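Long-range contacts in glycosyl hydrolase (Streptomyces cattleya, PDB 7LR7), which probably hydrolyses glycosidic bonds in the breakdown of N-glycans and binds N-acetylglucosamine in a pocket of its barrel: residues V55-P60 against G95-L100; A138-P143 against R186-R191. All blocks are in the same frame, centred on the assembly; numbering follows the deposited sequence.

Contact 1 (V55-P60 against G95-L100); sequences VFPLWP and GLQGHL. With NAG (2-acetamido-2-deoxy-beta-D-glucopyranose), chain B.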
ATOM      1  N   VAL A  55      -1.785  -6.002  19.871  1.00 16.09           N
ATOM      2  CA  VAL A  55      -1.292  -6.643  18.653  1.00 17.89           C
ATOM      3  C   VAL A  55      -1.868  -5.930  17.436  1.00 17.13           C
ATOM      4  O   VAL A  55      -2.946  -5.324  17.498  1.00 16.11           O
ATOM      5  CB  VAL A  55      -1.632  -8.158  18.613  1.00 17.45           C
ATOM      6  CG1 VAL A  55      -1.346  -8.831  19.979  1.00 14.54           C
ATOM      7  CG2 VAL A  55      -3.062  -8.371  18.238  1.00 22.00           C
ATOM      8  N   PHE A  56      -1.151  -6.024  16.315  1.00 15.25           N
ATOM      9  CA  PHE A  56      -1.402  -5.166  15.153  1.00 13.62           C
ATOM     10  C   PHE A  56      -1.493  -5.967  13.855  1.00 13.03           C
ATOM     11  O   PHE A  56      -0.463  -6.380  13.294  1.00 17.56           O
ATOM     12  CB  PHE A  56      -0.315  -4.104  15.028  1.00 12.75           C
ATOM     13  CG  PHE A  56      -0.151  -3.247  16.257  1.00 15.97           C
ATOM     14  CD1 PHE A  56      -0.882  -2.083  16.409  1.00 17.09           C
ATOM     15  CD2 PHE A  56       0.732  -3.619  17.262  1.00 20.22           C
ATOM     16  CE1 PHE A  56      -0.722  -1.283  17.551  1.00 15.73           C
ATOM     17  CE2 PHE A  56       0.887  -2.839  18.391  1.00 22.63           C
ATOM     18  CZ  PHE A  56       0.157  -1.673  18.536  1.00 13.41           C
ATOM     19  N   PRO A  57      -2.693  -6.209  13.353  1.00 18.32           N
ATOM     20  CA  PRO A  57      -2.836  -6.583  11.943  1.00 16.11           C
ATOM     21  C   PRO A  57      -2.356  -5.448  11.045  1.00 24.18           C
ATOM     22  O   PRO A  57      -2.315  -4.276  11.436  1.00 21.58           O
ATOM     23  CB  PRO A  57      -4.348  -6.806  11.776  1.00 18.28           C
ATOM     24  CG  PRO A  57      -4.904  -6.908  13.149  1.00 19.78           C
ATOM     25  CD  PRO A  57      -3.971  -6.193  14.082  1.00 15.64           C
ATOM     26  N   LEU A  58      -2.000  -5.800   9.817  1.00 14.81           N
ATOM     27  CA  LEU A  58      -1.777  -4.810   8.775  1.00 16.64           C
ATOM     28  C   LEU A  58      -3.047  -4.756   7.936  1.00 17.75           C
ATOM     29  O   LEU A  58      -3.373  -5.716   7.229  1.00 23.23           O
ATOM     30  CB  LEU A  58      -0.549  -5.153   7.941  1.00 16.94           C
ATOM     31  CG  LEU A  58       0.799  -4.897   8.637  1.00 15.16           C
ATOM     32  CD1 LEU A  58       1.966  -4.983   7.640  1.00 12.82           C
ATOM     33  CD2 LEU A  58       0.802  -3.544   9.346  1.00 17.97           C
ATOM     34  N   TRP A  59      -3.762  -3.638   8.031  1.00 13.49           N
ATOM     35  CA  TRP A  59      -5.043  -3.468   7.342  1.00 17.46           C
ATOM     36  C   TRP A  59      -5.028  -3.885   5.875  1.00 17.63           C
ATOM     37  O   TRP A  59      -5.865  -4.725   5.495  1.00 19.89           O
ATOM     38  CB  TRP A  59      -5.503  -2.016   7.523  1.00 16.58           C
ATOM     39  CG  TRP A  59      -6.854  -1.690   6.901  1.00 16.55           C
ATOM     40  CD1 TRP A  59      -7.893  -2.563   6.642  1.00 14.82           C
ATOM     41  CD2 TRP A  59      -7.291  -0.407   6.466  1.00 15.71           C
ATOM     42  NE1 TRP A  59      -8.942  -1.882   6.073  1.00 16.63           N
ATOM     43  CE2 TRP A  59      -8.600  -0.558   5.958  1.00 18.98           C
ATOM     44  CE3 TRP A  59      -6.705   0.867   6.466  1.00 14.97           C
ATOM     45  CZ2 TRP A  59      -9.333   0.519   5.456  1.00 16.70           C
ATOM     46  CZ3 TRP A  59      -7.427   1.928   5.962  1.00 17.02           C
ATOM     47  CH2 TRP A  59      -8.732   1.751   5.462  1.00 16.66           C
ATOM     48  N   PRO A  60      -4.123  -3.400   5.013  1.00 18.80           N
ATOM     49  CA  PRO A  60      -4.198  -3.822   3.597  1.00 20.32           C
ATOM     50  C   PRO A  60      -3.812  -5.284   3.360  1.00 18.77           C
ATOM     51  O   PRO A  60      -4.219  -5.854   2.340  1.00 18.54           O
ATOM     52  CB  PRO A  60      -3.256  -2.846   2.867  1.00 20.12           C
ATOM     53  CG  PRO A  60      -2.452  -2.190   3.886  1.00 19.45           C
ATOM     54  CD  PRO A  60      -3.070  -2.390   5.241  1.00 17.30           C
ATOM     55  N   GLY A  95      -7.228  -2.314  14.965  1.00 22.02           N
ATOM     56  CA  GLY A  95      -7.745  -2.634  13.645  1.00 20.29           C
ATOM     57  C   GLY A  95      -7.058  -1.952  12.474  1.00 17.14           C
ATOM     58  O   GLY A  95      -6.372  -2.600  11.679  1.00 15.39           O
ATOM     59  N   LEU A  96      -7.217  -0.637  12.377  1.00 15.93           N
ATOM     60  CA  LEU A  96      -6.861   0.120  11.175  1.00 18.17           C
ATOM     61  C   LEU A  96      -5.425   0.637  11.248  1.00 18.97           C
ATOM     62  O   LEU A  96      -5.173   1.786  11.631  1.00 15.45           O
ATOM     63  CB  LEU A  96      -7.847   1.266  10.988  1.00 20.74           C
ATOM     64  CG  LEU A  96      -9.286   0.842  10.639  1.00 24.08           C
ATOM     65  CD1 LEU A  96     -10.275   1.996  10.788  1.00 19.43           C
ATOM     66  CD2 LEU A  96      -9.335   0.274   9.218  1.00 19.90           C
ATOM     67  N   GLN A  97      -4.472  -0.207  10.832  1.00 16.93           N
ATOM     68  CA  GLN A  97      -3.088   0.210  10.565  1.00 19.22           C
ATOM     69  C   GLN A  97      -2.861   0.066   9.063  1.00 20.52           C
ATOM     70  O   GLN A  97      -2.637  -1.042   8.573  1.00 20.84           O
ATOM     71  CB  GLN A  97      -2.086  -0.629  11.356  1.00 17.04           C
ATOM     72  CG  GLN A  97      -2.100  -0.349  12.855  1.00 14.64           C
ATOM     73  CD  GLN A  97      -3.335  -0.939  13.528  1.00 15.97           C
ATOM     74  OE1 GLN A  97      -4.144  -0.219  14.125  1.00 15.41           O
ATOM     75  NE2 GLN A  97      -3.483  -2.255  13.429  1.00 13.21           N
ATOM     76  N   GLY A  98      -2.881   1.184   8.338  1.00 15.64           N
ATOM     77  CA  GLY A  98      -2.829   2.506   8.940  1.00 14.39           C
ATOM     78  C   GLY A  98      -1.394   2.867   9.310  1.00 23.38           C
ATOM     79  O   GLY A  98      -0.445   2.487   8.620  1.00 15.61           O
ATOM     80  N   HIS A  99      -1.206   3.568  10.422  1.00 21.77           N
ATOM     81  CA  HIS A  99       0.112   4.088  10.753  1.00 21.63           C
ATOM     82  C   HIS A  99       0.818   3.216  11.781  1.00 24.60           C
ATOM     83  O   HIS A  99       0.253   2.918  12.846  1.00 14.44           O
ATOM     84  CB  HIS A  99       0.035   5.515  11.282  1.00 16.74           C
ATOM     85  CG  HIS A  99       1.381   6.150  11.418  1.00 21.28           C
ATOM     86  ND1 HIS A  99       2.051   6.701  10.348  1.00 19.80           N
ATOM     87  CD2 HIS A  99       2.212   6.271  12.483  1.00 24.31           C
ATOM     88  CE1 HIS A  99       3.224   7.160  10.751  1.00 22.97           C
ATOM     89  NE2 HIS A  99       3.349   6.906  12.040  1.00 21.80           N
ATOM     90  N   LEU A 100       2.081   2.877  11.488  1.00 20.59           N
ATOM     91  CA  LEU A 100       2.946   2.169  12.434  1.00 21.34           C
ATOM     92  C   LEU A 100       4.384   2.637  12.242  1.00 21.16           C
ATOM     93  O   LEU A 100       4.988   2.362  11.204  1.00 17.85           O
ATOM     94  CB  LEU A 100       2.850   0.657  12.243  1.00 19.20           C
ATOM     95  CG  LEU A 100       1.617  -0.088  12.776  1.00 16.64           C
ATOM     96  CD1 LEU A 100       1.548  -1.518  12.217  1.00 11.70           C
ATOM     97  CD2 LEU A 100       1.585  -0.116  14.288  1.00 15.68           C
TER
HETATM   98  C1  NAG B 501       4.453  10.755  16.065  0.63 66.32           C
HETATM   99  C2  NAG B 501       4.958   9.826  14.952  0.63 63.35           C
HETATM  100  C3  NAG B 501       4.274   8.452  15.016  0.63 62.38           C
HETATM  101  C4  NAG B 501       4.263   7.898  16.437  0.63 64.24           C
HETATM  102  C5  NAG B 501       3.734   8.955  17.393  0.63 64.59           C
HETATM  103  C6  NAG B 501       3.740   8.526  18.837  0.63 65.68           C
HETATM  104  C7  NAG B 501       5.631  10.443  12.669  0.63 54.99           C
HETATM  105  C8  NAG B 501       5.242  11.167  11.432  0.63 49.12           C
HETATM  106  N2  NAG B 501       4.734  10.451  13.657  0.63 59.78           N
HETATM  107  O1  NAG B 501       5.213  11.921  16.072  0.63 67.27           O
HETATM  108  O3  NAG B 501       4.965   7.547  14.158  0.63 56.61           O
HETATM  109  O4  NAG B 501       3.439   6.738  16.514  0.63 63.46           O
HETATM  110  O5  NAG B 501       4.567  10.115  17.307  0.63 65.81           O
HETATM  111  O6  NAG B 501       3.204   9.550  19.665  0.63 67.17           O
HETATM  112  O7  NAG B 501       6.716   9.885  12.782  0.63 53.14           O
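Where strands 52-55 and 90-94 of the (beta/alpha)8 barrel of this glycoside hydrolase family 5 enzyme end, on the side that binds the sugar, the loops beyond them lock together through W59, L96 and Q97, a worked example of backbone and side chain sharing one task. The backbone N of W59 binds Q97 O at 2.9 Å, tilted 32° from the carbonyl plane. The side chain of the same glutamine reaches back to P57, its NE2 hydrogen-bonding a lone pair of P57 O at 3.1 Å; D94 O takes the same amide nitrogen, and N152 N binds Q97 OE1, so the buried amide is held at both ends. Its plane stands nearly perpendicular to the F56 ring, with CD at the ring edge. One methyl of L100, CD2, lies over a face of that ring, 4.2 Å from its centroid, while the other, CD1, touches L58 CD2. The indole of W59, swung anti to the backbone N (chi1 -178°), takes L96 CD2 over the centre of one face, 3.5 Å from the six-membered ring centroid. With an alanine here, L96 would probably lose that platform and Q63 OE1 its indole N-H. Past the cis peptide before G98, H99 NE2 hydrogen-bonds O3 of N-acetylglucosamine at 2.7 Å, while D104 holds ND1. The bonds on Q97 would thus be expected to seat the loop, and that from D104 to set the turn of the sugar-binding imidazole.

Contact 2 (A138-P143 against R186-R191); sequences ALADRP and RGAPGR
R191 reaches across to the turn at A140 with its guanidinium edge-on, meeting backbone carbonyls with that edge. NH1 donates to A140 O over 2.8 Å in a nearly straight bond (168°), and the oxygen lies close to the guanidinium plane. NH2, on the same group, comes within 2.6 Å of R142 O, so two carbonyls of one short loop border the edge of a single arginine. The chain bends at CB-CG (chi2 54°) and then runs extended through CD, which carries the planar end over to the loop, and NE adds a weak bond to F145 O at the start of strand 145-152. Both segments are helix-to-strand connections of the (beta/alpha)8 barrel, at the end of the strands away from the sugar pocket: a type I turn, L139 to R142, lies at the C-terminal end of helix 122-139, and a type II turn, A188 to R191, follows helix 170-187. Beside the arginine the two connections meet through small groups. A140 CB lies 3.7 Å from G187 O and also faces the methyl of A188, CB to CB at 4.1 Å. R142 turns its own side chain away from this seam, pairing NH1 with D141 OD1 and NE with D82 of helix 71-86.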
ATOM      1  N   ALA A 138     -14.724 -12.651  14.947  1.00 20.98           N
ATOM      2  CA  ALA A 138     -13.868 -13.829  14.900  1.00 20.80           C
ATOM      3  C   ALA A 138     -13.252 -14.144  16.251  1.00 26.85           C
ATOM      4  O   ALA A 138     -13.010 -15.313  16.565  1.00 25.60           O
ATOM      5  CB  ALA A 138     -12.761 -13.603  13.879  1.00 25.59           C
ATOM      6  N   LEU A 139     -12.971 -13.121  17.049  1.00 22.14           N
ATOM      7  CA  LEU A 139     -12.343 -13.296  18.349  1.00 21.30           C
ATOM      8  C   LEU A 139     -13.347 -13.328  19.498  1.00 26.72           C
ATOM      9  O   LEU A 139     -12.947 -13.495  20.655  1.00 25.42           O
ATOM     10  CB  LEU A 139     -11.331 -12.180  18.575  1.00 20.30           C
ATOM     11  CG  LEU A 139     -10.253 -12.160  17.478  1.00 19.54           C
ATOM     12  CD1 LEU A 139      -9.315 -10.990  17.659  1.00 19.09           C
ATOM     13  CD2 LEU A 139      -9.487 -13.471  17.503  1.00 19.89           C
ATOM     14  N   ALA A 140     -14.644 -13.203  19.200  1.00 29.89           N
ATOM     15  CA  ALA A 140     -15.640 -13.041  20.252  1.00 24.91           C
ATOM     16  C   ALA A 140     -15.734 -14.271  21.140  1.00 28.21           C
ATOM     17  O   ALA A 140     -16.086 -14.154  22.316  1.00 33.86           O
ATOM     18  CB  ALA A 140     -17.009 -12.715  19.639  1.00 26.34           C
ATOM     19  N   ASP A 141     -15.431 -15.451  20.609  1.00 27.30           N
ATOM     20  CA  ASP A 141     -15.442 -16.679  21.388  1.00 28.56           C
ATOM     21  C   ASP A 141     -14.103 -16.967  22.068  1.00 27.68           C
ATOM     22  O   ASP A 141     -13.932 -18.050  22.639  1.00 33.83           O
ATOM     23  CB  ASP A 141     -15.853 -17.858  20.503  1.00 30.91           C
ATOM     24  CG  ASP A 141     -14.829 -18.178  19.422  1.00 43.23           C
ATOM     25  OD1 ASP A 141     -14.107 -17.265  18.948  1.00 29.49           O
ATOM     26  OD2 ASP A 141     -14.763 -19.363  19.035  1.00 46.95           O
ATOM     27  N   ARG A 142     -13.163 -16.022  22.042  1.00 25.92           N
ATOM     28  CA  ARG A 142     -11.912 -16.176  22.772  1.00 25.47           C
ATOM     29  C   ARG A 142     -12.063 -15.549  24.148  1.00 32.98           C
ATOM     30  O   ARG A 142     -12.229 -14.319  24.244  1.00 25.28           O
ATOM     31  CB  ARG A 142     -10.757 -15.534  22.025  1.00 24.48           C
ATOM     32  CG  ARG A 142     -10.000 -16.512  21.146  1.00 29.06           C
ATOM     33  CD  ARG A 142     -10.840 -17.002  19.973  1.00 29.29           C
ATOM     34  NE  ARG A 142     -10.251 -18.195  19.367  1.00 29.12           N
ATOM     35  CZ  ARG A 142     -10.753 -18.833  18.317  1.00 43.35           C
ATOM     36  NH1 ARG A 142     -11.875 -18.405  17.734  1.00 30.95           N
ATOM     37  NH2 ARG A 142     -10.128 -19.904  17.848  1.00 39.40           N
ATOM     38  N   PRO A 143     -12.010 -16.328  25.226  1.00 29.14           N
ATOM     39  CA  PRO A 143     -12.156 -15.737  26.564  1.00 27.77           C
ATOM     40  C   PRO A 143     -11.059 -14.746  26.922  1.00 34.15           C
ATOM     41  O   PRO A 143     -11.246 -13.967  27.863  1.00 35.70           O
ATOM     42  CB  PRO A 143     -12.137 -16.961  27.489  1.00 29.08           C
ATOM     43  CG  PRO A 143     -11.428 -18.028  26.709  1.00 32.58           C
ATOM     44  CD  PRO A 143     -11.798 -17.785  25.271  1.00 34.58           C
ATOM     45  N   ARG A 186     -20.706  -4.520  17.595  1.00 20.17           N
ATOM     46  CA  ARG A 186     -21.594  -5.459  16.922  1.00 21.97           C
ATOM     47  C   ARG A 186     -20.931  -6.826  16.767  1.00 21.54           C
ATOM     48  O   ARG A 186     -21.578  -7.859  16.964  1.00 22.97           O
ATOM     49  CB  ARG A 186     -22.007  -4.867  15.576  1.00 22.89           C
ATOM     50  CG  ARG A 186     -23.072  -5.649  14.864  1.00 29.41           C
ATOM     51  CD  ARG A 186     -24.441  -5.507  15.538  1.00 27.66           C
ATOM     52  NE  ARG A 186     -25.503  -5.732  14.571  1.00 30.50           N
ATOM     53  CZ  ARG A 186     -26.461  -6.643  14.696  1.00 46.40           C
ATOM     54  NH1 ARG A 186     -26.535  -7.414  15.776  1.00 44.01           N
ATOM     55  NH2 ARG A 186     -27.365  -6.767  13.738  1.00 48.70           N
ATOM     56  N   GLY A 187     -19.627  -6.852  16.449  1.00 21.91           N
ATOM     57  CA  GLY A 187     -18.923  -8.123  16.337  1.00 21.65           C
ATOM     58  C   GLY A 187     -18.655  -8.812  17.667  1.00 19.80           C
ATOM     59  O   GLY A 187     -18.678 -10.044  17.744  1.00 24.87           O
ATOM     60  N   ALA A 188     -18.407  -8.044  18.727  1.00 22.78           N
ATOM     61  CA  ALA A 188     -18.123  -8.595  20.054  1.00 24.80           C
ATOM     62  C   ALA A 188     -18.806  -7.748  21.128  1.00 23.35           C
ATOM     63  O   ALA A 188     -18.182  -6.881  21.752  1.00 21.61           O
ATOM     64  CB  ALA A 188     -16.609  -8.678  20.290  1.00 25.90           C
ATOM     65  N   PRO A 189     -20.095  -7.988  21.390  1.00 21.94           N
ATOM     66  CA  PRO A 189     -20.800  -7.174  22.393  1.00 24.21           C
ATOM     67  C   PRO A 189     -20.138  -7.263  23.759  1.00 22.32           C
ATOM     68  O   PRO A 189     -19.647  -8.319  24.168  1.00 23.85           O
ATOM     69  CB  PRO A 189     -22.221  -7.771  22.426  1.00 22.47           C
ATOM     70  CG  PRO A 189     -22.368  -8.522  21.136  1.00 25.56           C
ATOM     71  CD  PRO A 189     -20.967  -8.984  20.748  1.00 22.99           C
ATOM     72  N   GLY A 190     -20.156  -6.146  24.480  1.00 21.64           N
ATOM     73  CA  GLY A 190     -19.708  -6.147  25.855  1.00 22.71           C
ATOM     74  C   GLY A 190     -18.211  -6.160  26.050  1.00 22.77           C
ATOM     75  O   GLY A 190     -17.752  -6.133  27.195  1.00 23.90           O
ATOM     76  N   ARG A 191     -17.435  -6.170  24.975  1.00 21.86           N
ATOM     77  CA  ARG A 191     -15.992  -6.191  25.077  1.00 24.54           C
ATOM     78  C   ARG A 191     -15.456  -4.766  25.257  1.00 27.70           C
ATOM     79  O   ARG A 191     -16.190  -3.780  25.159  1.00 22.64           O
ATOM     80  CB  ARG A 191     -15.414  -6.854  23.831  1.00 26.99           C
ATOM     81  CG  ARG A 191     -14.686  -8.141  24.076  1.00 33.62           C
ATOM     82  CD  ARG A 191     -15.491  -9.163  24.826  1.00 39.56           C
ATOM     83  NE  ARG A 191     -14.617 -10.298  25.095  1.00 51.87           N
ATOM     84  CZ  ARG A 191     -14.768 -11.510  24.571  1.00 45.82           C
ATOM     85  NH1 ARG A 191     -15.790 -11.770  23.754  1.00 40.06           N
ATOM     86  NH2 ARG A 191     -13.897 -12.464  24.875  1.00 33.27           N
TER

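Followed from the N terminus, the chain leaves strand 52-55, runs through helix 71-86 and strand 90-94, and returns to itself at contact 1, closing one beta-alpha-beta crossover on the sugar-binding side of the barrel. Helix 122-139 then leads into contact 2, which closes after strand 145-152 and helix 170-187 at the other end of the strands. The two loops follow in series, neither nesting nor crossing, and their nearest atoms stay about 7 Å apart. Helix 122-139 serves both: Y131 lies against the first, and its C-terminal end enters the second. Contact 1 joins the loops after strands 52-55 and 90-94, contact 2 the ends of helices 122-139 and 170-187.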